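PDB 5JMU: peptidoglycan N-acetylglucosamine deacetylase, which probably removes acetyl groups from N-acetylglucosamine in peptidoglycan through its zinc-binding NodB-type domain, the part of the longer protein described here. Local coordinates for residues 75-80 with 115-120; 84-89 with 134-139; 119-124 with 220-225; 148-153 with 182-187; 50-55 with 97-102. All coordinates share one frame; numbering follows the deposited sequence. Where two conformers were deposited one is given.

Overall arrangement
Contacts 1, 4 and 5 are buried and reach the same parallel sheet, whereas contact 2 is partly buried and contact 3 lies at the surface. Strands 49-53 and 72-77 are neighbours, so contacts 5 and 1 join directly through backbone hydrogen bonds, their centres about 9 Å apart. Contact 1 is metal chemistry at the zinc ion; contact 4 combines strand pairing with a CH-pi contact of a leucine on an indole face; contact 5 is apolar strand-helix packing. Contact 2, around a peripheral magnesium ion, is carboxylates and water. Contact 3 shares Gly-119 and Ser-120 with contact 1 and ties that loop to the C-terminal tail, and Asp-149 of contact 4 bonds to it.

Contact 1. Residues 75-80 with 115-120; sequences IHSASH and RFPGGS. With ZN (zinc ion), chain C.
His-76 reaches Arg-115 and Pro-117 because its CG lies anti to the backbone N (chi1 -166°), while a chi2 of 35° turns ND1 to the 115-120 loop and NE2 to the zinc ion. The segments carry the His-x-x-x-His pair and the Arg-Phe-Pro motif of family 4 carbohydrate esterases, characteristic of the NodB homology domain. His-76 ND1 donates to Arg-115 O at 2.9 Å; the oxygen lies close to the imidazole plane, but the donor stands above the carbonyl plane, not on a lone pair. That bond and the NE2-zinc bond together fix the ring's rotation. Pro-117 CG adds a CH-pi contact from over one face, offset toward the rim and 4.3 Å from the ring centroid. The same Pro-117 CG rests on Ser-77 CB at 3.6 Å. Arg-115 N binds Ile-75 O at 2.9 Å, and the Arg-115 side chain leads off to a salt bridge with Asp-27. On the metal side, His-76 NE2 binds zinc at 2.1 Å and His-80 NE2 at 2.2 Å, with Asp-28 and three waters as the other ligands. Ser-77 OG, itself bonded to Asp-95, accepts from His-80 N at 2.8 Å in an ST motif that shapes the turn carrying the second histidine. One zinc-bound water also accepts from Gly-118 N, just past Pro-117, at 3.1 Å.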
# COMPACT_ATOMS: atom_id res chain seq x y z
N ILE A 75 -3.17 -3.71 5.68
CA ILE A 75 -3.63 -2.65 6.56
C ILE A 75 -2.95 -1.33 6.32
O ILE A 75 -1.75 -1.33 6.18
CB ILE A 75 -3.38 -3.05 8.02
CG1 ILE A 75 -4.24 -4.27 8.36
CG2 ILE A 75 -3.75 -1.87 8.98
CD1 ILE A 75 -3.95 -4.92 9.76
N HIS A 76 -3.71 -0.22 6.25
CA HIS A 76 -3.12 1.13 6.30
C HIS A 76 -3.46 1.72 7.68
O HIS A 76 -2.59 1.88 8.54
CB HIS A 76 -3.63 1.97 5.14
CG HIS A 76 -2.87 3.25 4.87
ND1 HIS A 76 -1.50 3.37 5.04
CD2 HIS A 76 -3.31 4.44 4.39
CE1 HIS A 76 -1.14 4.61 4.70
NE2 HIS A 76 -2.22 5.28 4.31
N SER A 77 -4.75 1.93 7.91
CA SER A 77 -5.20 2.43 9.22
C SER A 77 -6.72 2.51 9.24
O SER A 77 -7.32 2.85 8.24
CB SER A 77 -4.60 3.83 9.48
OG SER A 77 -5.26 4.43 10.59
N ALA A 78 -7.35 2.17 10.36
CA ALA A 78 -8.80 2.30 10.38
C ALA A 78 -9.21 3.76 10.28
O ALA A 78 -10.05 4.12 9.45
CB ALA A 78 -9.41 1.63 11.67
N SER A 79 -8.66 4.61 11.16
CA SER A 79 -9.04 6.00 11.19
C SER A 79 -8.27 6.92 10.26
O SER A 79 -8.80 7.97 9.88
CB SER A 79 -8.90 6.58 12.61
OG SER A 79 -7.52 6.65 12.95
N HIS A 80 -7.04 6.52 9.96
CA HIS A 80 -6.09 7.34 9.20
C HIS A 80 -6.00 8.73 9.81
O HIS A 80 -5.87 9.73 9.10
CB HIS A 80 -6.52 7.42 7.72
CG HIS A 80 -5.39 7.77 6.79
ND1 HIS A 80 -5.07 9.07 6.47
CD2 HIS A 80 -4.56 6.98 6.07
CE1 HIS A 80 -4.06 9.07 5.60
NE2 HIS A 80 -3.73 7.82 5.35
N ARG A 115 1.05 -0.92 5.82
CA ARG A 115 1.83 0.25 5.41
C ARG A 115 1.53 1.34 6.43
O ARG A 115 0.38 1.75 6.57
CB ARG A 115 1.49 0.72 4.01
CG ARG A 115 2.22 2.08 3.66
CD ARG A 115 2.03 2.39 2.19
NE ARG A 115 2.83 1.51 1.35
CZ ARG A 115 2.53 1.26 0.05
NH1 ARG A 115 1.43 1.79 -0.49
NH2 ARG A 115 3.34 0.49 -0.71
N PHE A 116 2.56 1.82 7.10
CA PHE A 116 2.36 2.89 8.06
C PHE A 116 1.86 4.15 7.38
O PHE A 116 2.39 4.52 6.32
CB PHE A 116 3.69 3.24 8.74
CG PHE A 116 4.21 2.21 9.66
CD1 PHE A 116 3.70 2.04 10.96
CD2 PHE A 116 5.25 1.36 9.24
CE1 PHE A 116 4.24 1.09 11.85
CE2 PHE A 116 5.78 0.37 10.13
CZ PHE A 116 5.27 0.22 11.43
N PRO A 117 0.86 4.83 7.97
CA PRO A 117 0.48 6.13 7.43
C PRO A 117 1.66 7.10 7.46
O PRO A 117 2.36 7.24 8.46
CB PRO A 117 -0.69 6.56 8.35
CG PRO A 117 -1.34 5.20 8.71
CD PRO A 117 -0.13 4.32 8.97
N GLY A 118 1.93 7.71 6.30
CA GLY A 118 3.07 8.59 6.11
C GLY A 118 4.34 7.83 5.75
O GLY A 118 5.39 8.45 5.52
N GLY A 119 4.27 6.50 5.69
CA GLY A 119 5.45 5.65 5.50
C GLY A 119 6.16 5.38 6.82
O GLY A 119 5.95 6.11 7.79
N SER A 120 7.01 4.35 6.91
CA SER A 120 7.74 4.13 8.17
C SER A 120 8.72 5.28 8.43
O SER A 120 9.20 5.45 9.57
CB SER A 120 8.51 2.79 8.12
OG SER A 120 9.61 2.84 7.21
ZN ZN C . -2.51 7.25 3.65
O HOH W 1 -0.75 7.97 4.70
O HOH W 2 -1.26 6.96 2.03
O HOH W 3 -2.68 9.21 2.87

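Contact 2. Residues 84-89 with 134-139; sequences QIYTSE and TQLVND. With MG (magnesium ion), chain D.
Glu-89 meets Gln-135 and Asp-139 beside a magnesium ion that its OE1 binds directly at 2.2 Å. Its CG lies anti to the carbonyl carbon (chi1 -69°) and the chain is extended beyond, which carries the carboxylate to the ion. Three waters are bound to the same ion, and through them the helix 132-142 reaches the metal without a direct ligand among its residues 134-139. One water donates to Glu-89 OE2 at 2.6 Å and only weakly to Gln-135 OE1; a second donates to Asp-139 OD1 at 3.0 Å; the third lies 2.7 Å from Gln-135 OE1 and 2.9 Å from Asp-139 OD2. The two acidic side chains cross at about a right angle, their carboxylate planes 37° apart, with Glu-89 OE1 just 3.3 Å from Asp-139 OD2. Glu-89 OE2 meanwhile lies against the aliphatic CB and CG of Gln-135.

Further in, the two methyls of Leu-136 meet different partners. CD2 slides past Glu-89 CG at 4.1 Å, and CD1 meets the edge of the Tyr-86 ring, 4.0 Å from CE1. Tyr-86 OH in turn bonds to Pro-117 O, linking this corner to the zinc-site loop. Ser-88 is the N-cap of helix 89-107, its OG bonding to Ala-91 N, which places Glu-89 in the first turn. With two carboxylates so near, the magnesium ion and its waters are likely to offset their repulsion.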
# COMPACT_ATOMS: atom_id res chain seq x y z
N GLN A 84 -4.24 10.64 16.24
CA GLN A 84 -4.82 9.62 17.10
C GLN A 84 -3.89 8.42 17.14
O GLN A 84 -3.46 8.00 18.21
CB GLN A 84 -6.21 9.20 16.60
CG GLN A 84 -7.22 10.35 16.56
CD GLN A 84 -8.66 9.89 16.42
OE1 GLN A 84 -8.95 8.71 16.20
NE2 GLN A 84 -9.58 10.83 16.55
N ILE A 85 -3.55 7.91 15.97
CA ILE A 85 -2.81 6.66 15.96
C ILE A 85 -1.35 6.79 16.40
O ILE A 85 -0.72 5.77 16.75
CB ILE A 85 -2.87 5.99 14.55
CG1 ILE A 85 -2.00 6.80 13.54
CG2 ILE A 85 -4.34 5.89 14.11
CD1 ILE A 85 -1.93 6.20 12.10
N TYR A 86 -0.79 8.00 16.35
CA TYR A 86 0.62 8.10 16.68
C TYR A 86 0.86 8.73 18.07
O TYR A 86 1.97 9.17 18.39
CB TYR A 86 1.39 8.87 15.60
CG TYR A 86 1.61 8.07 14.31
CD1 TYR A 86 1.99 6.72 14.35
CD2 TYR A 86 1.49 8.69 13.04
CE1 TYR A 86 2.20 6.00 13.18
CE2 TYR A 86 1.72 7.99 11.88
CZ TYR A 86 2.11 6.66 11.97
OH TYR A 86 2.37 5.89 10.86
N THR A 87 -0.18 8.76 18.91
CA THR A 87 0.02 9.31 20.25
C THR A 87 0.68 8.26 21.20
O THR A 87 1.28 8.63 22.20
CB THR A 87 -1.29 9.77 20.86
OG1 THR A 87 -2.24 8.69 20.82
CG2 THR A 87 -1.84 10.94 20.07
N SER A 88 0.55 6.96 20.91
CA SER A 88 1.18 5.96 21.76
C SER A 88 1.22 4.65 20.96
O SER A 88 0.45 4.49 20.03
CB SER A 88 0.41 5.74 23.07
OG SER A 88 -0.85 5.18 22.81
N GLU A 89 2.11 3.73 21.33
CA GLU A 89 2.09 2.39 20.74
C GLU A 89 0.70 1.74 20.91
O GLU A 89 0.22 1.08 19.99
CB GLU A 89 3.14 1.50 21.44
CG GLU A 89 4.58 1.91 21.13
CD GLU A 89 5.60 1.38 22.16
OE1 GLU A 89 5.53 0.16 22.65
OE2 GLU A 89 6.49 2.24 22.39
N THR A 134 10.48 4.21 15.71
CA THR A 134 11.53 3.24 16.04
C THR A 134 10.94 2.09 16.86
O THR A 134 11.30 0.91 16.67
CB THR A 134 12.66 3.93 16.82
OG1 THR A 134 13.42 4.76 15.90
CG2 THR A 134 13.60 2.90 17.50
N GLN A 135 10.04 2.42 17.79
CA GLN A 135 9.38 1.34 18.54
C GLN A 135 8.45 0.53 17.63
O GLN A 135 8.46 -0.70 17.67
CB GLN A 135 8.56 1.87 19.71
CG GLN A 135 9.44 2.60 20.79
CD GLN A 135 10.60 1.75 21.30
OE1 GLN A 135 10.42 0.55 21.58
NE2 GLN A 135 11.79 2.34 21.42
N LEU A 136 7.62 1.21 16.85
CA LEU A 136 6.64 0.46 16.08
C LEU A 136 7.21 -0.48 15.00
O LEU A 136 6.61 -1.54 14.75
CB LEU A 136 5.64 1.42 15.38
CG LEU A 136 4.70 2.15 16.35
CD1 LEU A 136 3.83 3.16 15.54
CD2 LEU A 136 3.81 1.12 17.13
N VAL A 137 8.32 -0.15 14.34
CA VAL A 137 8.84 -1.10 13.34
C VAL A 137 9.27 -2.36 14.09
O VAL A 137 9.11 -3.46 13.56
CB VAL A 137 9.98 -0.53 12.47
CG1 VAL A 137 9.43 0.61 11.60
CG2 VAL A 137 11.21 -0.09 13.29
N ASN A 138 9.74 -2.20 15.31
CA ASN A 138 10.08 -3.39 16.08
C ASN A 138 8.82 -4.12 16.60
O ASN A 138 8.76 -5.36 16.53
CB ASN A 138 11.05 -2.98 17.20
CG ASN A 138 12.47 -2.67 16.64
OD1 ASN A 138 13.19 -3.61 16.28
ND2 ASN A 138 12.87 -1.37 16.56
N ASP A 139 7.83 -3.38 17.05
CA ASP A 139 6.61 -4.02 17.58
C ASP A 139 5.83 -4.74 16.47
O ASP A 139 5.27 -5.83 16.71
CB ASP A 139 5.72 -2.99 18.27
CG ASP A 139 6.36 -2.42 19.53
OD1 ASP A 139 7.00 -3.18 20.25
OD2 ASP A 139 6.27 -1.20 19.74
MG MG D . 7.16 -0.98 23.68
O HOH W 4 7.98 0.93 24.04
O HOH W 5 8.20 -0.99 21.85
O HOH W 6 6.29 -2.77 23.09

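Contact 3. Residues 119-124 with 220-225; sequences GSSNTV and SHHRVN
Ser-121 meets the His-222 ring at its edge: OG lies in the imidazole plane, 2.8 Å from ND1, in a hydrogen bond whose proton could belong to either partner. A chi1 of 52° puts OG between the backbone N and the carbonyl carbon of Ser-121, turned to the ring, while CB sits 3.2 Å from Arg-223 O. The other edge nitrogen, His-222 NE2, bonds to Trp-150 O, so the imidazole is gripped at both nitrogens and cannot readily turn. Asn-225 comes from another direction. Its ND2 donates to Ser-121 O at 2.9 Å, nearly straight at 174°, with the oxygen in the amide plane and the donor in the carbonyl plane, on a lone pair. Asn-225 CB also passes Thr-123 CG2 at 3.8 Å, the two side chains crossing obliquely. If an alanine stood at Asn-225, Ser-121 O would probably lose its aligned donor, and the packing on Thr-123 would be held less firmly. A water donates to Ser-120 O and Asn-122 O and accepts from Asn-225 N at 2.8 Å. A second one joins Ser-120 OG, which is also bonded to Asp-149, to His-222 O. The Asn-122 side chain braces the receiving segment, its ND2 donating to Gly-119 O at 3.0 Å. What results is a type I turn, Gly-119 to Asn-122, one residue beyond the Arg-Phe-Pro motif, clasped by the C-terminal tail of the chain.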
# COMPACT_ATOMS: atom_id res chain seq x y z
N GLY A 119 4.27 6.50 5.69
CA GLY A 119 5.45 5.65 5.50
C GLY A 119 6.16 5.38 6.82
O GLY A 119 5.95 6.11 7.79
N SER A 120 7.01 4.35 6.91
CA SER A 120 7.74 4.13 8.17
C SER A 120 8.72 5.28 8.43
O SER A 120 9.20 5.45 9.57
CB SER A 120 8.51 2.79 8.12
OG SER A 120 9.61 2.84 7.21
N SER A 121 8.98 6.05 7.38
CA SER A 121 9.89 7.21 7.38
C SER A 121 9.27 8.51 7.84
O SER A 121 9.98 9.56 7.89
CB SER A 121 10.43 7.38 5.95
OG SER A 121 9.32 7.42 5.04
N ASN A 122 7.98 8.49 8.18
CA ASN A 122 7.29 9.76 8.47
C ASN A 122 7.88 10.48 9.67
O ASN A 122 8.37 9.84 10.59
CB ASN A 122 5.78 9.55 8.72
CG ASN A 122 5.48 9.00 10.10
OD1 ASN A 122 5.49 9.74 11.08
ND2 ASN A 122 5.20 7.71 10.19
N THR A 123 7.80 11.82 9.67
CA THR A 123 8.17 12.57 10.87
C THR A 123 6.99 13.26 11.52
O THR A 123 7.14 13.81 12.62
CB THR A 123 9.24 13.63 10.60
OG1 THR A 123 8.79 14.55 9.61
CG2 THR A 123 10.51 12.96 10.17
N VAL A 124 5.81 13.21 10.87
CA VAL A 124 4.65 13.81 11.53
C VAL A 124 4.39 13.16 12.91
O VAL A 124 3.94 13.83 13.84
CB VAL A 124 3.37 13.73 10.66
CG1 VAL A 124 2.95 12.32 10.32
CG2 VAL A 124 2.22 14.61 11.28
N SER A 220 9.87 -3.23 0.60
CA SER A 220 10.60 -1.99 0.39
C SER A 220 10.56 -1.24 1.71
O SER A 220 9.45 -0.92 2.19
CB SER A 220 9.93 -1.18 -0.73
OG SER A 220 10.57 0.06 -0.93
N HIS A 221 11.73 -1.01 2.33
CA HIS A 221 11.79 -0.29 3.62
C HIS A 221 12.57 1.00 3.51
O HIS A 221 13.74 1.01 3.06
CB HIS A 221 12.45 -1.12 4.72
CG HIS A 221 11.60 -2.25 5.21
ND1 HIS A 221 12.05 -3.17 6.15
CD2 HIS A 221 10.34 -2.63 4.89
CE1 HIS A 221 11.09 -4.06 6.38
NE2 HIS A 221 10.04 -3.75 5.64
N HIS A 222 11.96 2.08 3.95
CA HIS A 222 12.67 3.35 4.06
C HIS A 222 13.54 3.36 5.30
O HIS A 222 13.49 2.43 6.10
CB HIS A 222 11.66 4.48 4.19
CG HIS A 222 10.84 4.75 2.97
ND1 HIS A 222 9.79 5.64 2.99
CD2 HIS A 222 10.93 4.29 1.70
CE1 HIS A 222 9.25 5.70 1.78
NE2 HIS A 222 9.92 4.90 0.98
N ARG A 223 14.26 4.47 5.49
CA ARG A 223 14.93 4.80 6.75
C ARG A 223 13.86 5.20 7.75
O ARG A 223 12.89 5.86 7.40
CB ARG A 223 15.93 5.98 6.53
CG ARG A 223 16.67 6.43 7.77
CD ARG A 223 17.55 7.66 7.50
NE ARG A 223 18.42 7.95 8.66
CZ ARG A 223 18.09 8.72 9.70
NH1 ARG A 223 16.91 9.33 9.76
NH2 ARG A 223 18.96 8.90 10.69
N VAL A 224 14.00 4.80 9.02
CA VAL A 224 13.13 5.35 10.04
C VAL A 224 13.70 6.67 10.57
O VAL A 224 14.87 6.75 10.91
CB VAL A 224 12.94 4.35 11.21
CG1 VAL A 224 12.19 4.98 12.38
CG2 VAL A 224 12.19 3.11 10.71
N ASN A 225 12.86 7.71 10.61
CA ASN A 225 13.32 9.05 11.00
C ASN A 225 12.78 9.57 12.33
O ASN A 225 13.16 10.62 12.77
CB ASN A 225 12.96 10.01 9.86
CG ASN A 225 13.63 9.58 8.60
OD1 ASN A 225 14.84 9.48 8.59
ND2 ASN A 225 12.86 9.37 7.54
O HOH W 7 10.07 7.58 10.83
O HOH W 8 11.67 1.25 7.82

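Contact 4. Residues 148-153 with 182-187; sequences CDWNVS and VVLQHD
Trp-150 and Leu-184 form the tight part of this contact. A chi1 of 59° puts Trp-150 CG between its backbone N and carbonyl carbon, which lays the indole against Leu-184. Leu-184 CD2 lies over the centre of one face, 3.6 Å from the centroid of the six-membered ring, a CH-pi contact only 16° off the ring normal. Leu-184 CB covers the pyrrole side of the same face, 3.8 Å from Trp-150 CG. A glycine in place of Trp-150 would probably leave Leu-184 without the flat surface it rests on and open a gap beside the strand. The backbone is just as closely held: Val-182 O takes both Asn-151 N and Val-152 N, each at 3.0 Å, and Leu-184 N returns a nearly straight bond to Val-152 O. Asn-151 OD1 mimics a backbone carbonyl, accepting from Val-182 N at 2.7 Å, while its ND2 bonds to Val-180 O. Toward solvent the packing thins: the side chain of exposed Ser-153 makes no contact with residues 182-187. Val-152 and Val-183 turn to the side covered by helix 164-175, CB to CG2 at 4.0 Å. The pairing joins the strands of a beta-alpha-beta unit whose connection is helix 164-175, and its Leu-x-His-Asp motif probably borders the zinc pocket, as in other family 4 esterases.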
# COMPACT_ATOMS: atom_id res chain seq x y z
N CYS A 148 5.53 -2.42 4.40
CA CYS A 148 6.12 -2.03 3.11
C CYS A 148 5.92 -0.53 2.87
O CYS A 148 4.82 0.02 3.07
CB CYS A 148 5.45 -2.85 2.00
SG CYS A 148 6.31 -2.74 0.41
N ASP A 149 7.03 0.14 2.54
CA ASP A 149 6.99 1.51 2.05
C ASP A 149 6.89 1.47 0.52
O ASP A 149 6.10 0.71 -0.00
CB ASP A 149 8.22 2.24 2.58
CG ASP A 149 8.20 2.35 4.10
OD1 ASP A 149 7.12 2.67 4.67
OD2 ASP A 149 9.24 2.11 4.75
N TRP A 150 7.69 2.27 -0.20
CA TRP A 150 7.61 2.28 -1.66
C TRP A 150 8.91 2.84 -2.23
O TRP A 150 9.68 3.46 -1.50
CB TRP A 150 6.42 3.14 -2.15
CG TRP A 150 6.52 4.57 -1.67
CD1 TRP A 150 7.02 5.66 -2.39
CD2 TRP A 150 6.09 5.09 -0.40
NE1 TRP A 150 6.96 6.80 -1.60
CE2 TRP A 150 6.39 6.47 -0.38
CE3 TRP A 150 5.48 4.52 0.74
CZ2 TRP A 150 6.09 7.30 0.73
CZ3 TRP A 150 5.20 5.34 1.84
CH2 TRP A 150 5.51 6.71 1.82
N ASN A 151 9.19 2.58 -3.52
CA ASN A 151 10.35 3.21 -4.13
C ASN A 151 10.00 3.88 -5.48
O ASN A 151 10.91 4.29 -6.19
CB ASN A 151 11.51 2.21 -4.33
CG ASN A 151 11.13 1.05 -5.22
OD1 ASN A 151 10.04 1.02 -5.79
ND2 ASN A 151 12.04 0.09 -5.36
N VAL A 152 8.72 3.97 -5.83
CA VAL A 152 8.29 4.80 -6.98
C VAL A 152 7.16 5.69 -6.54
O VAL A 152 6.12 5.19 -6.10
CB VAL A 152 7.84 3.92 -8.17
CG1 VAL A 152 7.22 4.77 -9.32
CG2 VAL A 152 9.01 3.13 -8.67
N SER A 153 7.36 7.00 -6.61
CA SER A 153 6.28 7.95 -6.34
C SER A 153 5.48 8.25 -7.57
O SER A 153 6.02 8.45 -8.65
CB SER A 153 6.84 9.22 -5.79
OG SER A 153 7.39 8.86 -4.52
N VAL A 182 8.04 -0.80 -6.17
CA VAL A 182 6.79 -0.74 -5.40
C VAL A 182 6.27 0.67 -5.61
O VAL A 182 6.89 1.64 -5.15
CB VAL A 182 7.00 -1.01 -3.89
CG1 VAL A 182 5.69 -0.84 -3.12
CG2 VAL A 182 7.62 -2.42 -3.69
N VAL A 183 5.16 0.78 -6.32
CA VAL A 183 4.57 2.08 -6.72
C VAL A 183 3.52 2.50 -5.72
O VAL A 183 2.67 1.65 -5.36
CB VAL A 183 3.91 1.94 -8.09
CG1 VAL A 183 3.28 3.33 -8.55
CG2 VAL A 183 4.93 1.42 -9.14
N LEU A 184 3.59 3.74 -5.23
CA LEU A 184 2.55 4.28 -4.37
C LEU A 184 1.54 5.09 -5.15
O LEU A 184 1.91 6.10 -5.73
CB LEU A 184 3.17 5.21 -3.30
CG LEU A 184 2.25 6.05 -2.40
CD1 LEU A 184 1.38 5.08 -1.54
CD2 LEU A 184 3.07 6.94 -1.48
N GLN A 185 0.29 4.65 -5.18
CA GLN A 185 -0.83 5.47 -5.63
C GLN A 185 -1.92 5.43 -4.56
O GLN A 185 -1.86 4.65 -3.60
CB GLN A 185 -1.42 5.01 -6.96
CG GLN A 185 -0.49 5.22 -8.15
CD GLN A 185 -1.08 4.61 -9.42
OE1 GLN A 185 -0.77 3.45 -9.78
NE2 GLN A 185 -1.94 5.38 -10.10
N HIS A 186 -2.96 6.25 -4.76
CA HIS A 186 -4.06 6.30 -3.83
C HIS A 186 -5.34 6.07 -4.61
O HIS A 186 -5.67 6.89 -5.49
CB HIS A 186 -4.11 7.69 -3.14
CG HIS A 186 -2.95 7.93 -2.22
ND1 HIS A 186 -1.68 8.26 -2.67
CD2 HIS A 186 -2.86 7.90 -0.86
CE1 HIS A 186 -0.87 8.41 -1.64
NE2 HIS A 186 -1.56 8.20 -0.53
N ASP A 187 -6.07 5.00 -4.31
CA ASP A 187 -7.26 4.74 -5.14
C ASP A 187 -8.47 5.63 -4.80
O ASP A 187 -9.51 5.54 -5.46
CB ASP A 187 -7.69 3.24 -5.12
CG ASP A 187 -7.98 2.68 -3.73
OD1 ASP A 187 -7.17 2.92 -2.81
OD2 ASP A 187 -8.98 1.93 -3.55

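Contact 5. Residues 50-55 with 97-102; sequences FFVTNT and EQMNSI
In the alpha/beta barrel of the NodB-type domain, helix 89-107 covers strand 49-53 from outside, and Met-99 makes most of that contact with Val-52, Thr-53 and Asn-54. The residue is a selenomethionine. Its CG stands anti to the backbone N (chi1 -169°) and the chain then bends at chi2 and chi3, which lays the selenium along the peptide between Thr-53 and Asn-54: SE is 3.4 Å from Thr-53 C and 3.6 Å from Asn-54 N. The terminal CE turns back to Val-52, 3.9 Å from CG2, the two side chains crossing at about a right angle. One helical turn on, the Ile-102 CD1 methyl approaches the Asn-54 amide, 3.7 Å from CG and equally close to ND2. Asn-54 OD1 is bonded to Gln-60, which is likely to limit rotation of the amide. No hydrogen bond spans the two segments, so they meet by van der Waals packing; Ile-63 of helix 61-68 touches both Met-99 and Ile-102.

Thr-53 points the other way, toward the metal side. Its OG1 accepts from Thr-55 N at 3.1 Å, an ST turn, and bonds to Asp-28 O, while its side chain touches the zinc ligands His-76 and His-80. One face of the strand thus meets the helix layer and the other the active-site centre, as in a beta/alpha barrel.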
# COMPACT_ATOMS: atom_id res chain seq x y z
N PHE A 50 -3.76 -3.56 -1.92
CA PHE A 50 -4.54 -2.45 -1.35
C PHE A 50 -4.23 -2.29 0.12
O PHE A 50 -4.42 -3.23 0.90
CB PHE A 50 -6.04 -2.71 -1.55
CG PHE A 50 -6.42 -2.63 -3.00
CD1 PHE A 50 -6.78 -1.42 -3.59
CD2 PHE A 50 -6.33 -3.77 -3.80
CE1 PHE A 50 -7.13 -1.36 -4.97
CE2 PHE A 50 -6.64 -3.72 -5.17
CZ PHE A 50 -7.04 -2.49 -5.76
N PHE A 51 -3.77 -1.10 0.48
CA PHE A 51 -3.52 -0.77 1.90
C PHE A 51 -4.71 0.04 2.37
O PHE A 51 -4.81 1.24 2.06
CB PHE A 51 -2.18 -0.03 2.04
CG PHE A 51 -1.00 -0.90 1.75
CD1 PHE A 51 -0.50 -1.73 2.74
CD2 PHE A 51 -0.41 -0.90 0.50
CE1 PHE A 51 0.63 -2.53 2.51
CE2 PHE A 51 0.71 -1.71 0.24
CZ PHE A 51 1.25 -2.52 1.26
N VAL A 52 -5.62 -0.61 3.11
CA VAL A 52 -6.97 -0.07 3.28
C VAL A 52 -7.22 0.67 4.60
O VAL A 52 -6.46 0.55 5.59
CB VAL A 52 -8.03 -1.21 3.10
CG1 VAL A 52 -7.93 -1.78 1.67
CG2 VAL A 52 -7.84 -2.31 4.13
N THR A 53 -8.30 1.47 4.60
CA THR A 53 -8.71 2.26 5.73
C THR A 53 -10.20 2.07 5.90
O THR A 53 -10.84 1.49 5.02
CB THR A 53 -8.49 3.79 5.53
OG1 THR A 53 -9.44 4.27 4.56
CG2 THR A 53 -7.08 4.12 5.13
N ASN A 54 -10.74 2.63 6.98
CA ASN A 54 -12.18 2.69 7.12
C ASN A 54 -12.68 4.13 7.02
O ASN A 54 -13.68 4.51 7.66
CB ASN A 54 -12.60 2.05 8.43
CG ASN A 54 -14.06 1.64 8.40
OD1 ASN A 54 -14.56 1.15 7.37
ND2 ASN A 54 -14.73 1.83 9.49
N THR A 55 -11.98 4.94 6.21
CA THR A 55 -12.35 6.35 6.06
C THR A 55 -13.70 6.53 5.34
O THR A 55 -14.43 7.51 5.58
CB THR A 55 -11.25 7.09 5.28
OG1 THR A 55 -10.07 7.10 6.09
CG2 THR A 55 -11.66 8.53 5.03
N GLU A 97 -5.54 -3.01 14.88
CA GLU A 97 -6.41 -4.16 15.14
C GLU A 97 -7.84 -3.94 14.70
O GLU A 97 -8.51 -4.88 14.22
CB GLU A 97 -6.37 -4.52 16.64
CG GLU A 97 -5.02 -5.10 17.04
CD GLU A 97 -4.95 -5.34 18.55
OE1 GLU A 97 -6.00 -5.17 19.24
OE2 GLU A 97 -3.84 -5.67 19.04
N GLN A 98 -8.35 -2.72 14.85
CA GLN A 98 -9.70 -2.43 14.33
C GLN A 98 -9.74 -2.66 12.81
O GLN A 98 -10.70 -3.24 12.26
CB GLN A 98 -10.08 -0.99 14.66
CG GLN A 98 -10.49 -0.88 16.14
CD GLN A 98 -10.47 0.55 16.63
OE1 GLN A 98 -10.11 0.82 17.79
NE2 GLN A 98 -10.84 1.48 15.76
N MSE A 99 -8.70 -2.22 12.11
CA MSE A 99 -8.68 -2.38 10.67
C MSE A 99 -8.55 -3.87 10.30
O MSE A 99 -9.21 -4.37 9.38
CB MSE A 99 -7.53 -1.58 10.04
CG MSE A 99 -7.66 -1.52 8.50
SE MSE A 99 -9.26 -0.51 7.93
CE MSE A 99 -10.37 -1.95 7.13
N ASN A 100 -7.69 -4.60 11.03
CA ASN A 100 -7.56 -6.02 10.77
C ASN A 100 -8.88 -6.74 10.97
O ASN A 100 -9.20 -7.66 10.22
CB ASN A 100 -6.51 -6.65 11.70
CG ASN A 100 -6.29 -8.06 11.35
OD1 ASN A 100 -5.66 -8.35 10.34
ND2 ASN A 100 -6.81 -8.98 12.18
N SER A 101 -9.63 -6.35 11.98
CA SER A 101 -10.92 -6.98 12.27
C SER A 101 -11.89 -6.78 11.11
O SER A 101 -12.63 -7.71 10.75
CB SER A 101 -11.50 -6.46 13.56
OG SER A 101 -10.79 -7.11 14.59
N ILE A 102 -11.89 -5.58 10.54
CA ILE A 102 -12.77 -5.35 9.38
C ILE A 102 -12.32 -6.21 8.20
O ILE A 102 -13.17 -6.78 7.47
CB ILE A 102 -12.82 -3.85 9.00
CG1 ILE A 102 -13.64 -3.10 10.06
CG2 ILE A 102 -13.43 -3.68 7.63
CD1 ILE A 102 -13.34 -1.56 10.03